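Local coordinates for protein Nrps/pks (Streptomyces albus, PDB 4OPE) that probably extends the growing oxazolomycin chain by decarboxylative Claisen condensation, as a ketosynthase domain of an AT-less type I polyketide synthase, at residues Ala25-Trp28 / Arg29-Glu33; Tyr129-Tyr132 / Gln133-Gly136; Ala182-Leu185 / Ala186-Ile190; Ala298-Ala301 / Pro302-Gly306; Ala519-Pro522 / Arg523-Thr526. One frame throughout, in Å; residues are numbered along the deposited sequence.

Contact 1. Residues Ala25-Trp28 / Arg29-Glu33; sequences AQFW and RNLRE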
loop_
_atom_site.group_PDB
_atom_site.type_symbol
_atom_site.label_atom_id
_atom_site.label_comp_id
_atom_site.label_asym_id
_atom_site.label_seq_id
_atom_site.Cartn_x
_atom_site.Cartn_y
_atom_site.Cartn_z
ATOM N N ALA A 25 -23.698 -4.311 -15.425
ATOM C CA ALA A 25 -24.682 -4.973 -16.286
ATOM C C ALA A 25 -24.113 -5.119 -17.677
ATOM O O ALA A 25 -24.266 -6.147 -18.323
ATOM C CB ALA A 25 -25.978 -4.196 -16.334
ATOM N N GLN A 26 -23.439 -4.075 -18.126
ATOM C CA GLN A 26 -22.805 -4.083 -19.425
ATOM C C GLN A 26 -21.592 -5.024 -19.365
ATOM O O GLN A 26 -21.357 -5.782 -20.277
ATOM C CB GLN A 26 -22.472 -2.642 -19.830
ATOM C CG GLN A 26 -22.009 -2.471 -21.264
ATOM C CD GLN A 26 -22.961 -3.099 -22.266
ATOM O OE1 GLN A 26 -24.163 -2.824 -22.234
ATOM N NE2 GLN A 26 -22.442 -3.954 -23.149
ATOM N N PHE A 27 -20.883 -5.061 -18.250
ATOM C CA PHE A 27 -19.786 -5.983 -18.114
ATOM C C PHE A 27 -20.263 -7.395 -18.292
ATOM O O PHE A 27 -19.629 -8.205 -18.987
ATOM C CB PHE A 27 -19.173 -5.809 -16.720
ATOM C CG PHE A 27 -17.838 -6.511 -16.492
ATOM C CD1 PHE A 27 -16.861 -6.525 -17.457
ATOM C CD2 PHE A 27 -17.562 -7.105 -15.265
ATOM C CE1 PHE A 27 -15.628 -7.132 -17.204
ATOM C CE2 PHE A 27 -16.335 -7.701 -15.009
ATOM C CZ PHE A 27 -15.375 -7.723 -15.974
ATOM N N TRP A 28 -21.399 -7.695 -17.677
ATOM C CA TRP A 28 -21.929 -9.056 -17.691
ATOM C C TRP A 28 -22.326 -9.473 -19.086
ATOM O O TRP A 28 -21.949 -10.527 -19.506
ATOM C CB TRP A 28 -23.087 -9.249 -16.732
ATOM C CG TRP A 28 -23.644 -10.640 -16.858
ATOM C CD1 TRP A 28 -24.885 -10.991 -17.312
ATOM C CD2 TRP A 28 -22.960 -11.878 -16.588
ATOM N NE1 TRP A 28 -25.023 -12.349 -17.318
ATOM C CE2 TRP A 28 -23.865 -12.925 -16.875
ATOM C CE3 TRP A 28 -21.682 -12.201 -16.132
ATOM C CZ2 TRP A 28 -23.540 -14.265 -16.704
ATOM C CZ3 TRP A 28 -21.356 -13.571 -15.939
ATOM C CH2 TRP A 28 -22.278 -14.569 -16.238
ATOM N N ARG A 29 -23.077 -8.634 -19.775
ATOM C CA ARG A 29 -23.407 -8.800 -21.186
ATOM C C ARG A 29 -22.163 -9.191 -22.005
ATOM O O ARG A 29 -22.176 -10.196 -22.783
ATOM C CB ARG A 29 -23.911 -7.467 -21.732
ATOM C CG ARG A 29 -25.269 -7.445 -22.411
ATOM C CD ARG A 29 -26.325 -6.658 -21.621
ATOM N NE ARG A 29 -25.924 -5.277 -21.315
ATOM C CZ ARG A 29 -26.498 -4.506 -20.384
ATOM N NH1 ARG A 29 -27.531 -4.952 -19.658
ATOM N NH2 ARG A 29 -26.032 -3.280 -20.168
ATOM N N ASN A 30 -21.089 -8.400 -21.816
ATOM C CA ASN A 30 -19.852 -8.589 -22.571
ATOM C C ASN A 30 -19.176 -9.902 -22.270
ATOM O O ASN A 30 -18.719 -10.575 -23.172
ATOM C CB ASN A 30 -18.877 -7.479 -22.283
ATOM C CG ASN A 30 -19.341 -6.144 -22.801
ATOM O OD1 ASN A 30 -20.395 -6.039 -23.457
ATOM N ND2 ASN A 30 -18.555 -5.091 -22.501
ATOM N N LEU A 31 -19.073 -10.257 -20.997
ATOM C CA LEU A 31 -18.539 -11.577 -20.619
ATOM C C LEU A 31 -19.402 -12.649 -21.205
ATOM O O LEU A 31 -18.901 -13.620 -21.703
ATOM C CB LEU A 31 -18.560 -11.778 -19.103
ATOM C CG LEU A 31 -17.629 -10.856 -18.325
ATOM C CD1 LEU A 31 -18.061 -10.723 -16.873
ATOM C CD2 LEU A 31 -16.198 -11.345 -18.404
ATOM N N ARG A 32 -20.706 -12.494 -21.104
ATOM C CA ARG A 32 -21.643 -13.551 -21.518
ATOM C C ARG A 32 -21.531 -13.830 -23.012
ATOM O O ARG A 32 -21.524 -14.950 -23.404
ATOM C CB ARG A 32 -23.112 -13.185 -21.175
ATOM C CG ARG A 32 -23.886 -14.354 -20.558
ATOM C CD ARG A 32 -25.356 -14.078 -20.307
ATOM N NE ARG A 32 -26.142 -14.370 -21.496
ATOM C CZ ARG A 32 -26.835 -15.486 -21.735
ATOM N NH1 ARG A 32 -27.482 -15.594 -22.883
ATOM N NH2 ARG A 32 -26.898 -16.494 -20.865
ATOM N N GLU A 33 -21.405 -12.791 -23.820
ATOM C CA GLU A 33 -21.316 -12.916 -25.269
ATOM C C GLU A 33 -19.905 -13.238 -25.785
ATOM O O GLU A 33 -19.712 -13.436 -26.998
ATOM C CB GLU A 33 -21.780 -11.616 -25.912
ATOM C CG GLU A 33 -23.270 -11.311 -25.714
ATOM C CD GLU A 33 -23.638 -9.830 -25.913
ATOM O OE1 GLU A 33 -22.939 -9.114 -26.705
ATOM O OE2 GLU A 33 -24.633 -9.394 -25.252
#

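Contact 2. Residues Tyr129-Tyr132 / Gln133-Gly136; sequences YGHY and QLYG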
loop_
_atom_site.group_PDB
_atom_site.type_symbol
_atom_site.label_atom_id
_atom_site.label_comp_id
_atom_site.label_asym_id
_atom_site.label_seq_id
_atom_site.Cartn_x
_atom_site.Cartn_y
_atom_site.Cartn_z
ATOM N N TYR A 129 0.538 2.389 -11.091
ATOM C CA TYR A 129 1.074 3.435 -11.912
ATOM C C TYR A 129 0.478 4.733 -11.461
ATOM O O TYR A 129 -0.640 4.787 -10.961
ATOM C CB TYR A 129 0.736 3.240 -13.387
ATOM C CG TYR A 129 1.361 2.036 -14.033
ATOM C CD1 TYR A 129 2.713 1.941 -14.179
ATOM C CD2 TYR A 129 0.585 1.013 -14.547
ATOM C CE1 TYR A 129 3.302 0.843 -14.774
ATOM C CE2 TYR A 129 1.166 -0.100 -15.140
ATOM C CZ TYR A 129 2.531 -0.168 -15.259
ATOM O OH TYR A 129 3.129 -1.242 -15.862
ATOM N N GLY A 130 1.230 5.784 -11.666
ATOM C CA GLY A 130 0.739 7.110 -11.439
ATOM C C GLY A 130 1.332 7.992 -12.496
ATOM O O GLY A 130 2.215 8.758 -12.212
ATOM N N HIS A 131 0.821 7.865 -13.706
ATOM C CA HIS A 131 1.328 8.567 -14.831
ATOM C C HIS A 131 0.788 9.933 -15.075
ATOM O O HIS A 131 1.448 10.711 -15.755
ATOM C CB HIS A 131 1.082 7.766 -16.089
ATOM C CG HIS A 131 1.927 6.544 -16.176
ATOM N ND1 HIS A 131 3.196 6.483 -15.638
ATOM C CD2 HIS A 131 1.666 5.318 -16.678
ATOM C CE1 HIS A 131 3.699 5.283 -15.847
ATOM N NE2 HIS A 131 2.791 4.557 -16.470
ATOM N N TYR A 132 -0.378 10.260 -14.545
ATOM C CA TYR A 132 -0.937 11.585 -14.800
ATOM C C TYR A 132 0.024 12.669 -14.300
ATOM O O TYR A 132 0.100 13.759 -14.907
ATOM C CB TYR A 132 -2.279 11.759 -14.137
ATOM C CG TYR A 132 -3.078 12.940 -14.630
ATOM C CD1 TYR A 132 -3.642 12.931 -15.897
ATOM C CD2 TYR A 132 -3.331 14.044 -13.809
ATOM C CE1 TYR A 132 -4.429 13.989 -16.348
ATOM C CE2 TYR A 132 -4.099 15.102 -14.251
ATOM C CZ TYR A 132 -4.644 15.071 -15.529
ATOM O OH TYR A 132 -5.444 16.094 -16.001
ATOM N N GLN A 133 0.772 12.372 -13.228
ATOM C CA GLN A 133 1.709 13.366 -12.709
ATOM C C GLN A 133 2.818 13.748 -13.673
ATOM O O GLN A 133 3.475 14.746 -13.456
ATOM C CB GLN A 133 2.326 12.911 -11.392
ATOM C CG GLN A 133 3.539 12.041 -11.556
ATOM C CD GLN A 133 3.896 11.328 -10.274
ATOM O OE1 GLN A 133 4.306 11.949 -9.271
ATOM N NE2 GLN A 133 3.790 9.998 -10.306
ATOM N N LEU A 134 3.055 12.963 -14.719
ATOM C CA LEU A 134 4.047 13.360 -15.730
ATOM C C LEU A 134 3.634 14.589 -16.511
ATOM O O LEU A 134 4.473 15.346 -16.936
ATOM C CB LEU A 134 4.274 12.275 -16.745
ATOM C CG LEU A 134 4.677 10.898 -16.227
ATOM C CD1 LEU A 134 4.876 10.024 -17.476
ATOM C CD2 LEU A 134 5.879 10.877 -15.273
ATOM N N TYR A 135 2.343 14.757 -16.757
ATOM C CA TYR A 135 1.871 15.944 -17.442
ATOM C C TYR A 135 2.106 17.236 -16.653
ATOM O O TYR A 135 1.938 17.294 -15.413
ATOM C CB TYR A 135 0.386 15.863 -17.756
ATOM C CG TYR A 135 0.017 14.794 -18.744
ATOM C CD1 TYR A 135 0.632 14.737 -19.984
ATOM C CD2 TYR A 135 -0.973 13.829 -18.432
ATOM C CE1 TYR A 135 0.290 13.769 -20.907
ATOM C CE2 TYR A 135 -1.313 12.839 -19.342
ATOM C CZ TYR A 135 -0.683 12.809 -20.585
ATOM O OH TYR A 135 -1.023 11.843 -21.522
ATOM N N GLY A 136 2.468 18.282 -17.414
ATOM C CA GLY A 136 2.587 19.637 -16.875
ATOM C C GLY A 136 3.815 19.870 -16.016
ATOM O O GLY A 136 3.889 20.886 -15.326
#

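Contact 3. Residues Ala182-Leu185 / Ala186-Ile190; sequences ALHL and ACRAI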
loop_
_atom_site.group_PDB
_atom_site.type_symbol
_atom_site.label_atom_id
_atom_site.label_comp_id
_atom_site.label_asym_id
_atom_site.label_seq_id
_atom_site.Cartn_x
_atom_site.Cartn_y
_atom_site.Cartn_z
ATOM N N ALA A 182 -5.160 -5.910 -1.579
ATOM C CA ALA A 182 -6.022 -5.065 -0.817
ATOM C C ALA A 182 -7.197 -5.858 -0.204
ATOM O O ALA A 182 -7.539 -5.700 0.993
ATOM C CB ALA A 182 -6.515 -3.921 -1.692
ATOM N N LEU A 183 -7.815 -6.716 -0.997
ATOM C CA LEU A 183 -8.845 -7.558 -0.451
ATOM C C LEU A 183 -8.336 -8.260 0.771
ATOM O O LEU A 183 -9.073 -8.414 1.732
ATOM C CB LEU A 183 -9.315 -8.618 -1.447
ATOM C CG LEU A 183 -10.425 -9.543 -0.959
ATOM C CD1 LEU A 183 -11.674 -8.816 -0.572
ATOM C CD2 LEU A 183 -10.773 -10.456 -2.095
ATOM N N HIS A 184 -7.097 -8.736 0.703
ATOM C CA HIS A 184 -6.511 -9.487 1.782
ATOM C C HIS A 184 -6.306 -8.646 3.013
ATOM O O HIS A 184 -6.629 -9.078 4.092
ATOM C CB HIS A 184 -5.222 -10.111 1.326
ATOM C CG HIS A 184 -4.389 -10.675 2.416
ATOM N ND1 HIS A 184 -4.559 -11.953 2.885
ATOM C CD2 HIS A 184 -3.341 -10.156 3.096
ATOM C CE1 HIS A 184 -3.650 -12.201 3.811
ATOM N NE2 HIS A 184 -2.897 -11.127 3.958
ATOM N N LEU A 185 -5.847 -7.433 2.854
ATOM C CA LEU A 185 -5.613 -6.570 3.978
ATOM C C LEU A 185 -6.913 -6.101 4.583
ATOM O O LEU A 185 -7.003 -5.933 5.805
ATOM C CB LEU A 185 -4.767 -5.369 3.549
ATOM C CG LEU A 185 -3.276 -5.629 3.271
ATOM C CD1 LEU A 185 -2.551 -4.346 2.866
ATOM C CD2 LEU A 185 -2.615 -6.264 4.480
ATOM N N ALA A 186 -7.915 -5.886 3.739
ATOM C CA ALA A 186 -9.226 -5.508 4.226
ATOM C C ALA A 186 -9.870 -6.604 5.084
ATOM O O ALA A 186 -10.522 -6.311 6.103
ATOM C CB ALA A 186 -10.146 -5.169 3.071
ATOM N N CYS A 187 -9.712 -7.856 4.667
ATOM C CA CYS A 187 -10.270 -8.965 5.402
ATOM C C CYS A 187 -9.590 -9.101 6.732
ATOM O O CYS A 187 -10.269 -9.333 7.738
ATOM C CB CYS A 187 -10.144 -10.248 4.634
ATOM S SG CYS A 187 -11.261 -10.302 3.212
ATOM N N ARG A 188 -8.282 -8.903 6.792
ATOM C CA ARG A 188 -7.624 -9.089 8.072
ATOM C C ARG A 188 -7.856 -7.902 8.976
ATOM O O ARG A 188 -7.870 -8.050 10.174
ATOM C CB ARG A 188 -6.142 -9.382 7.917
ATOM C CG ARG A 188 -5.867 -10.721 7.208
ATOM C CD ARG A 188 -5.904 -11.940 8.140
ATOM N NE ARG A 188 -4.690 -12.765 8.017
ATOM C CZ ARG A 188 -4.546 -13.825 7.215
ATOM N NH1 ARG A 188 -5.516 -14.241 6.391
ATOM N NH2 ARG A 188 -3.394 -14.474 7.218
ATOM N N ALA A 189 -8.084 -6.721 8.410
ATOM C CA ALA A 189 -8.405 -5.549 9.232
ATOM C C ALA A 189 -9.695 -5.798 9.935
ATOM O O ALA A 189 -9.837 -5.480 11.099
ATOM C CB ALA A 189 -8.544 -4.308 8.371
ATOM N N ILE A 190 -10.653 -6.370 9.227
ATOM C CA ILE A 190 -11.937 -6.645 9.844
ATOM C C ILE A 190 -11.789 -7.706 10.957
ATOM O O ILE A 190 -12.206 -7.459 12.034
ATOM C CB ILE A 190 -13.004 -7.019 8.808
ATOM C CG1 ILE A 190 -13.301 -5.805 7.907
ATOM C CG2 ILE A 190 -14.263 -7.491 9.510
ATOM C CD1 ILE A 190 -14.125 -6.111 6.675
#

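Contact 4. Residues Ala298-Ala301 / Pro302-Gly306; sequences AGLA and PADLG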
loop_
_atom_site.group_PDB
_atom_site.type_symbol
_atom_site.label_atom_id
_atom_site.label_comp_id
_atom_site.label_asym_id
_atom_site.label_seq_id
_atom_site.Cartn_x
_atom_site.Cartn_y
_atom_site.Cartn_z
ATOM N N ALA A 298 -9.182 -22.198 3.704
ATOM C CA ALA A 298 -10.553 -22.286 3.266
ATOM C C ALA A 298 -11.250 -23.562 3.732
ATOM O O ALA A 298 -12.487 -23.660 3.693
ATOM C CB ALA A 298 -10.580 -22.254 1.750
ATOM N N GLY A 299 -10.470 -24.570 4.108
ATOM C CA GLY A 299 -11.033 -25.879 4.364
ATOM C C GLY A 299 -11.555 -26.579 3.125
ATOM O O GLY A 299 -12.498 -27.349 3.191
ATOM N N LEU A 300 -10.888 -26.371 2.007
ATOM C CA LEU A 300 -11.403 -26.793 0.731
ATOM C C LEU A 300 -10.430 -27.722 0.053
ATOM O O LEU A 300 -9.234 -27.517 0.083
ATOM C CB LEU A 300 -11.618 -25.561 -0.140
ATOM C CG LEU A 300 -12.191 -25.727 -1.541
ATOM C CD1 LEU A 300 -13.666 -26.032 -1.457
ATOM C CD2 LEU A 300 -12.023 -24.459 -2.336
ATOM N N ALA A 301 -10.970 -28.749 -0.575
ATOM C CA ALA A 301 -10.201 -29.688 -1.345
ATOM C C ALA A 301 -10.380 -29.315 -2.770
ATOM O O ALA A 301 -11.453 -28.839 -3.155
ATOM C CB ALA A 301 -10.744 -31.087 -1.137
ATOM N N PRO A 302 -9.353 -29.547 -3.581
ATOM C CA PRO A 302 -9.470 -29.327 -5.002
ATOM C C PRO A 302 -10.706 -29.971 -5.602
ATOM O O PRO A 302 -11.266 -29.470 -6.545
ATOM C CB PRO A 302 -8.199 -29.969 -5.541
ATOM C CG PRO A 302 -7.197 -29.745 -4.480
ATOM C CD PRO A 302 -7.945 -29.668 -3.171
ATOM N N ALA A 303 -11.136 -31.090 -5.063
ATOM C CA ALA A 303 -12.300 -31.775 -5.629
ATOM C C ALA A 303 -13.593 -30.933 -5.519
ATOM O O ALA A 303 -14.545 -31.099 -6.288
ATOM C CB ALA A 303 -12.475 -33.122 -4.935
ATOM N N ASP A 304 -13.608 -30.038 -4.541
ATOM C CA ASP A 304 -14.753 -29.186 -4.287
ATOM C C ASP A 304 -14.679 -27.866 -5.020
ATOM O O ASP A 304 -15.562 -27.071 -4.862
ATOM C CB ASP A 304 -14.863 -28.864 -2.785
ATOM C CG ASP A 304 -14.912 -30.107 -1.898
ATOM O OD1 ASP A 304 -15.474 -31.142 -2.331
ATOM O OD2 ASP A 304 -14.389 -30.006 -0.754
ATOM N N LEU A 305 -13.629 -27.604 -5.780
ATOM C CA LEU A 305 -13.467 -26.315 -6.405
ATOM C C LEU A 305 -14.228 -26.242 -7.705
ATOM O O LEU A 305 -14.018 -27.049 -8.566
ATOM C CB LEU A 305 -12.011 -26.122 -6.676
ATOM C CG LEU A 305 -11.548 -24.762 -7.114
ATOM C CD1 LEU A 305 -11.982 -23.698 -6.124
ATOM C CD2 LEU A 305 -10.043 -24.838 -7.162
ATOM N N GLY A 306 -15.122 -25.278 -7.846
ATOM C CA GLY A 306 -15.963 -25.172 -9.054
ATOM C C GLY A 306 -15.412 -24.439 -10.259
ATOM O O GLY A 306 -15.839 -24.684 -11.379
#

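Contact 5. Residues Ala519-Pro522 / Arg523-Thr526; sequences AGSP and RVLT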
loop_
_atom_site.group_PDB
_atom_site.type_symbol
_atom_site.label_atom_id
_atom_site.label_comp_id
_atom_site.label_asym_id
_atom_site.label_seq_id
_atom_site.Cartn_x
_atom_site.Cartn_y
_atom_site.Cartn_z
ATOM N N ALA A 519 -45.715 15.153 -20.970
ATOM C CA ALA A 519 -47.083 14.739 -20.646
ATOM C C ALA A 519 -47.289 14.802 -19.145
ATOM O O ALA A 519 -48.292 15.347 -18.675
ATOM C CB ALA A 519 -47.374 13.341 -21.156
ATOM N N GLY A 520 -46.315 14.289 -18.390
ATOM C CA GLY A 520 -46.423 14.235 -16.940
ATOM C C GLY A 520 -47.609 13.372 -16.586
ATOM O O GLY A 520 -48.354 12.898 -17.466
ATOM N N SER A 521 -47.796 13.168 -15.295
ATOM C CA SER A 521 -48.836 12.283 -14.834
ATOM C C SER A 521 -49.408 12.849 -13.574
ATOM O O SER A 521 -48.675 13.398 -12.777
ATOM C CB SER A 521 -48.225 10.908 -14.540
ATOM O OG SER A 521 -49.128 10.061 -13.858
ATOM N N PRO A 522 -50.716 12.711 -13.367
ATOM C CA PRO A 522 -51.170 12.798 -11.970
ATOM C C PRO A 522 -50.371 11.914 -10.986
ATOM O O PRO A 522 -50.302 12.229 -9.791
ATOM C CB PRO A 522 -52.626 12.279 -12.038
ATOM C CG PRO A 522 -52.750 11.607 -13.376
ATOM C CD PRO A 522 -51.825 12.381 -14.277
ATOM N N ARG A 523 -49.799 10.814 -11.476
ATOM C CA ARG A 523 -49.034 9.916 -10.626
ATOM C C ARG A 523 -47.605 10.357 -10.305
ATOM O O ARG A 523 -47.045 9.823 -9.373
ATOM C CB ARG A 523 -48.975 8.514 -11.204
ATOM C CG ARG A 523 -50.320 7.873 -11.389
ATOM C CD ARG A 523 -50.211 6.774 -12.424
ATOM N NE ARG A 523 -49.338 5.747 -11.900
ATOM C CZ ARG A 523 -48.668 4.865 -12.616
ATOM N NH1 ARG A 523 -48.768 4.822 -13.937
ATOM N NH2 ARG A 523 -47.881 4.013 -11.975
ATOM N N VAL A 524 -47.046 11.327 -11.026
ATOM C CA VAL A 524 -45.702 11.798 -10.756
ATOM C C VAL A 524 -45.640 13.111 -9.980
ATOM O O VAL A 524 -46.147 14.119 -10.443
ATOM C CB VAL A 524 -44.944 11.991 -12.062
ATOM C CG1 VAL A 524 -43.550 12.454 -11.767
ATOM C CG2 VAL A 524 -44.877 10.681 -12.822
ATOM N N LEU A 525 -45.002 13.116 -8.814
ATOM C CA LEU A 525 -44.843 14.349 -8.054
ATOM C C LEU A 525 -43.374 14.784 -8.072
ATOM O O LEU A 525 -42.492 13.965 -8.086
ATOM C CB LEU A 525 -45.277 14.157 -6.612
ATOM C CG LEU A 525 -46.577 13.398 -6.335
ATOM C CD1 LEU A 525 -46.777 13.172 -4.832
ATOM C CD2 LEU A 525 -47.764 14.127 -6.934
ATOM N N THR A 526 -43.121 16.083 -8.062
ATOM C CA THR A 526 -41.776 16.568 -8.054
ATOM C C THR A 526 -41.669 17.721 -7.087
ATOM O O THR A 526 -42.632 18.411 -6.839
ATOM C CB THR A 526 -41.277 17.054 -9.438
ATOM O OG1 THR A 526 -41.953 18.255 -9.780
ATOM C CG2 THR A 526 -41.506 16.034 -10.516
#

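Contact 1. Residues Ala25-Trp28 / Arg29-Glu33
Q26 and R29 meet one turn apart on helix 24-33, where the amide oxygen is gripped side-on by two nitrogens. R29 NH2 lies 2.8 Å and R29 NE 3.2 Å from Q26 OE1; both arrive from the same face of the amide, while OE1 sits in the plane of the guanidinium. The bend of Q26 at chi2 (52°) folds its amide back over this turn. R29 in turn lays one face of its guanidinium over A25 O, and its NH1 continues into a salt bridge with E475. From the other end of the Q26 amide, NE2 gives a weak bond to N30 OD1 (2.9 Å), an oxygen that R35 also holds. Farther round, L31 CD1 stands almost straight above the F27 ring, 3.9 Å from its centroid, a CH-pi contact. R32 runs its methylenes over the rim of one W28 face, R32 CD lying 3.5 Å from W28 NE1; its guanidinium is turned 47° from the indole and pairs with E372. The i, i+3 and i, i+4 spacing is that of an alpha helix, here an amphipathic one: F27, W28 and L31 form the apolar side that packs on helix 356-370, and Q26 and R29 the polar one.

Contact 2. Residues Tyr129-Tyr132 / Gln133-Gly136
G130 takes the side chain of Q133 on its carbonyl: Q133 NE2 reaches G130 O at 2.8 Å, lying in the carbonyl plane. Q133 can do this because its CG sits between the backbone N and the carbonyl carbon (chi1 86°), after which the chain runs out extended, back along the segment 129-132. H131 follows, its carbonyl accepting from L134 N (H131 O to L134 N 3.0 Å), and the L134 side chain starts beside the same oxygen. Y132 repeats the step: Y135 N bonds to Y132 O at 3.1 Å, and these two successive i to i+3 bonds mark a short 3-10 turn. The turn also brings the two tyrosine rings together in an offset edge-to-face stack, the edge of Y135 toward the face of Y132, centroids 5.8 Å apart and planes at 80°. Both hydroxyls are held by more distant backbone, Y132 OH by E89 O and L577 N, Y135 OH by S207 O. The turn lies in the loop leading from strand 121-126 to helix 137-141, with Y132 against helix 93-108, H131 and L134 against helix 210-217, and Q133 and L134 each packed on its own copy in the second subunit.

Contact 3. Residues Ala182-Leu185 / Ala186-Ile190
A186 lies one turn beyond A182 in helix 178-192, and A186 N bonds to A182 O at 2.8 Å. Its methyl group lies by A182 O within the turn, 3.4 Å from A186 CB, and this small side chain faces F124, A198, A200 and L248 of the central sheet. C187 comes next, with C187 N bonded to L183 O; its SG stands beside its own backbone N and meets the end of L183, SG lying 4.1 Å from L183 CD1. R188 pairs with H184. Its N bonds to H184 O (3.2 Å), and its chain, bent at chi2 and chi3, brings the guanidinium round so that H184 CE1 lies over one of its faces, offset toward the rim, 3.8 Å from R188 NH1. The imidazole and guanidinium planes are 59° apart, so the groups do not stack flat. H184 reaches this place with CG anti to the backbone N (chi1 168°), and T268 holds H184 ND1. The R188 charge is met across the dimer by D194 of the second subunit, in a salt bridge through NH2. A189 closes the series, A189 N bonding to L185 O at 2.9 Å, while L185 itself packs on L185 of the second subunit. A small-residue face against the sheet and a face at the dimer interface are consistent with a buried core helix of the thiolase fold, the architecture shared by ketosynthase dimers.

Contact 4. Residues Ala298-Ala301 / Pro302-Gly306
A 3-10 turn, local in nature, joins L300-A301 to P302-L305 and steers the chain from helix 284-298 toward strand 308-309 of the large mixed sheet. The helix has just ended in a Schellman motif at G299, whose positive phi turns the backbone away from the helix axis. L300 and A301 then run extended, and P302 starts the new turn. Two bonds in succession define it, D304 N to A301 O at 2.8 Å and, one residue on, L305 N to P302 O at 3.1 Å; the first donor approaches from above the A301 carbonyl plane. L300, its CG opposite the backbone N (chi1 -179°), sends its two methyl branches to different partners, CD1 to the base of D304 at CB and CD2 to L305. L300 and D304 run antiparallel alongside one another, while L305 comes in roughly perpendicular to L300. P302 faces away from the segment 298-301 and packs against F330, H333 and L335. Farther along, T416 OG1 bonds to both D304 O and G306 N, tying the turn to strand 416-422, on which L305 also rests, while L300 touches I432 of strand 427-434. Where the two leucines meet, methyl faces methyl, L300 CD2 lying 3.9 Å from L305 CD1.

Contact 5. Residues Ala519-Pro522 / Arg523-Thr526
S521 points its hydroxyl at the backbone of R523, OG lying 2.6 Å from R523 N in a hydrogen bond that makes an ST turn. OG is put there by a first torsion of 169°, which sets it opposite its own backbone N and beside the carbonyl carbon, on the side where the chain goes forward. The same oxygen lies beside the first carbons of the R523 side chain. Round this corner passes a type I beta turn from S521 to V524, closed by V524 N to S521 O at 3.2 Å, with the donor well above the carbonyl plane. P522 occupies the second position of the turn, its ring directed outward from it. The other two side chains part company: V524 turns one branch back, CG2 coming 3.8 Å from S521 CB, whereas R523 leads its end away from the turn, bending at chi3 (65°) to place its guanidinium on D507 in a salt bridge and on V501 O. The turn thus links helix 505-516 to edge strand 524-528 of the small antiparallel sheet, with R523 and V524 lying on both helix 505-516 and strand 496-502, and L525 facing helix 541-550.

All five contacts are local, each tightening one turn of chain; they follow in series from the N terminus, and none nests in or crosses another. Contact 1 lies within helix 24-33, contact 2 shapes the loop after strand 121-126, contact 3 lies within helix 178-192, and contact 4 turns the chain from helix 284-298 to strand 308-309. These four belong to the ketosynthase range. Contact 5 stands apart, leading into the three-stranded sheet, its centre about 54 Å from that of contact 4. Contacts 3 and 4 come nearest each other, about 9 Å between closest atoms, and contacts 2 and 3 both touch the second subunit.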